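Local coordinates for protein alpha-1,3-glucanase (Bacillus circulans, PDB 5ZRU) that probably hydrolyses alpha-1,3-glucan as a family GH87 glucanase, the chain here being its catalytic unit with bound calcium and zinc, at residues 277-282 with 309-314. Sequence-based numbering, arbitrary orientation.
Sequences LDFSHI and SKVHNV. With ZN (zinc ion), chain F; CA (calcium ion), chain L.
Phe279, Val311 and Val314 meet on the inward face of two neighbouring parallel strands in the right-handed beta-helix expected of this pectate-lyase-like domain. Val314 CG1 reaches the edge of the Phe279 ring, 3.9 Å from CD1, while Leu277 CD1 packs on Val311 CG2; such apolar residues suit the interior, where Phe301 adds an edge-to-face ring. The strands run 4° from parallel, joined by backbone bonds such as His312 N to Phe279 O (3.0 Å). Ser309 OG extends this pairing, accepting the Leu277 N-H at 2.9 Å and also bonding Phe305 O.

The other face is polar. Ser280, small enough to sit close against a ring, lays CB over one face of His312, 3.4 Å from the ring centroid. His312 has CG between its backbone N and carbonyl carbon (chi1 67°), which swings the imidazole back toward Ser280 and Asp278. Its NE2 binds zinc at 2.1 Å beside Asp278 OD2, and a water and His3, left over from the expression tag, complete the site in this crystal; Ser280 OG hydrogen-bonds that water. The other ring nitrogen, ND1, gives a nearly straight bond (172°, 2.8 Å) to an in-plane lone pair of Asn313 OD1. At the corner, Asn313 CB lies over the His281 ring, whose NE2 binds calcium. Were Asn313 replaced by alanine, His312 ND1 would probably lose this acceptor and the zinc-binding ring be freer to turn.

With ND1 donating to the amide, NE2 is left to offer its lone pair to the metal: Asn313 acts as a second-shell residue, and zinc bridges Asp278 and His312, the protein's own ligands, from adjacent strands.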
loop_
_atom_site.group_PDB
_atom_site.type_symbol
_atom_site.label_atom_id
_atom_site.label_comp_id
_atom_site.label_asym_id
_atom_site.label_seq_id
_atom_site.Cartn_x
_atom_site.Cartn_y
_atom_site.Cartn_z
ATOM N N LEU A 277 16.664 16.068 -0.163
ATOM C CA LEU A 277 17.190 14.716 -0.100
ATOM C C LEU A 277 16.766 13.964 -1.354
ATOM O O LEU A 277 15.711 14.235 -1.936
ATOM C CB LEU A 277 16.717 13.994 1.165
ATOM C CG LEU A 277 15.249 13.633 1.362
ATOM C CD1 LEU A 277 14.963 12.261 0.774
ATOM C CD2 LEU A 277 14.891 13.659 2.857
ATOM N N ASP A 278 17.622 13.040 -1.786
ATOM C CA ASP A 278 17.327 12.145 -2.902
ATOM C C ASP A 278 17.749 10.758 -2.453
ATOM O O ASP A 278 18.940 10.509 -2.231
ATOM C CB ASP A 278 18.063 12.551 -4.185
ATOM C CG ASP A 278 17.624 11.719 -5.387
ATOM O OD1 ASP A 278 16.534 11.973 -5.919
ATOM O OD2 ASP A 278 18.343 10.780 -5.775
ATOM N N PHE A 279 16.773 9.871 -2.278
ATOM C CA PHE A 279 17.002 8.549 -1.707
ATOM C C PHE A 279 16.430 7.548 -2.692
ATOM O O PHE A 279 15.254 7.652 -3.052
ATOM C CB PHE A 279 16.317 8.441 -0.333
ATOM C CG PHE A 279 16.646 7.192 0.426
ATOM C CD1 PHE A 279 16.081 5.972 0.069
ATOM C CD2 PHE A 279 17.495 7.243 1.531
ATOM C CE1 PHE A 279 16.385 4.807 0.779
ATOM C CE2 PHE A 279 17.802 6.079 2.247
ATOM C CZ PHE A 279 17.246 4.871 1.868
ATOM N N SER A 280 17.243 6.584 -3.133
ATOM C CA SER A 280 16.754 5.747 -4.221
ATOM C C SER A 280 17.445 4.396 -4.247
ATOM O O SER A 280 18.541 4.219 -3.706
ATOM C CB SER A 280 16.942 6.426 -5.585
ATOM O OG SER A 280 18.318 6.590 -5.904
ATOM N N HIS A 281 16.762 3.447 -4.905
ATOM C CA HIS A 281 17.357 2.212 -5.427
ATOM C C HIS A 281 17.777 1.265 -4.307
ATOM O O HIS A 281 18.862 0.678 -4.327
ATOM C CB HIS A 281 18.510 2.524 -6.381
ATOM C CG HIS A 281 18.027 3.009 -7.709
ATOM N ND1 HIS A 281 17.217 2.243 -8.520
ATOM C CD2 HIS A 281 18.175 4.198 -8.335
ATOM C CE1 HIS A 281 16.913 2.930 -9.607
ATOM N NE2 HIS A 281 17.483 4.118 -9.519
ATOM N N ILE A 282 16.871 1.094 -3.344
ATOM C CA ILE A 282 17.116 0.299 -2.149
ATOM C C ILE A 282 15.844 -0.461 -1.823
ATOM O O ILE A 282 14.739 0.076 -1.973
ATOM C CB ILE A 282 17.538 1.210 -0.976
ATOM C CG1 ILE A 282 18.970 1.706 -1.196
ATOM C CG2 ILE A 282 17.406 0.511 0.372
ATOM C CD1 ILE A 282 19.287 2.972 -0.463
ATOM N N SER A 309 12.361 17.268 -2.438
ATOM C CA SER A 309 13.067 16.006 -2.266
ATOM C C SER A 309 12.416 14.901 -3.094
ATOM O O SER A 309 11.288 15.025 -3.569
ATOM C CB SER A 309 13.112 15.611 -0.790
ATOM O OG SER A 309 13.848 16.568 -0.034
ATOM N N LYS A 310 13.163 13.816 -3.295
ATOM C CA LYS A 310 12.627 12.637 -3.957
ATOM C C LYS A 310 13.041 11.395 -3.190
ATOM O O LYS A 310 14.211 11.254 -2.823
ATOM C CB LYS A 310 13.127 12.509 -5.400
ATOM C CG LYS A 310 12.768 13.631 -6.338
ATOM C CD LYS A 310 12.688 13.078 -7.762
ATOM C CE LYS A 310 12.149 14.103 -8.749
ATOM N NZ LYS A 310 13.172 15.106 -9.133
ATOM N N VAL A 311 12.089 10.499 -2.958
ATOM C CA VAL A 311 12.384 9.117 -2.597
ATOM C C VAL A 311 11.807 8.286 -3.729
ATOM O O VAL A 311 10.587 8.288 -3.943
ATOM C CB VAL A 311 11.791 8.709 -1.239
ATOM C CG1 VAL A 311 12.238 7.278 -0.868
ATOM C CG2 VAL A 311 12.184 9.706 -0.152
ATOM N N HIS A 312 12.667 7.615 -4.493
ATOM C CA HIS A 312 12.190 7.003 -5.719
ATOM C C HIS A 312 12.886 5.672 -5.960
ATOM O O HIS A 312 14.004 5.443 -5.497
ATOM C CB HIS A 312 12.397 7.948 -6.918
ATOM C CG HIS A 312 13.833 8.195 -7.269
ATOM N ND1 HIS A 312 14.532 7.394 -8.148
ATOM C CD2 HIS A 312 14.693 9.172 -6.884
ATOM C CE1 HIS A 312 15.759 7.863 -8.290
ATOM N NE2 HIS A 312 15.883 8.940 -7.536
ATOM N N ASN A 313 12.194 4.784 -6.670
ATOM C CA ASN A 313 12.737 3.459 -6.969
ATOM C C ASN A 313 13.171 2.751 -5.685
ATOM O O ASN A 313 14.283 2.237 -5.570
ATOM C CB ASN A 313 13.899 3.564 -7.961
ATOM C CG ASN A 313 13.458 4.091 -9.310
ATOM O OD1 ASN A 313 13.377 5.301 -9.525
ATOM N ND2 ASN A 313 13.174 3.179 -10.230
ATOM N N VAL A 314 12.291 2.762 -4.688
ATOM C CA VAL A 314 12.536 2.005 -3.468
ATOM C C VAL A 314 11.461 0.932 -3.342
ATOM O O VAL A 314 10.395 0.992 -3.964
ATOM C CB VAL A 314 12.576 2.896 -2.203
ATOM C CG1 VAL A 314 13.757 3.877 -2.250
ATOM C CG2 VAL A 314 11.238 3.638 -1.991
HETATM ZN ZN ZN F . 17.569 10.167 -7.528
HETATM CA CA CA L . 17.678 5.657 -11.045
HETATM O O HOH W 1 19.087 8.766 -8.010
HETATM O O HOH W 2 15.829 6.659 -11.741
HETATM O O HOH W 3 18.866 7.432 -10.004
#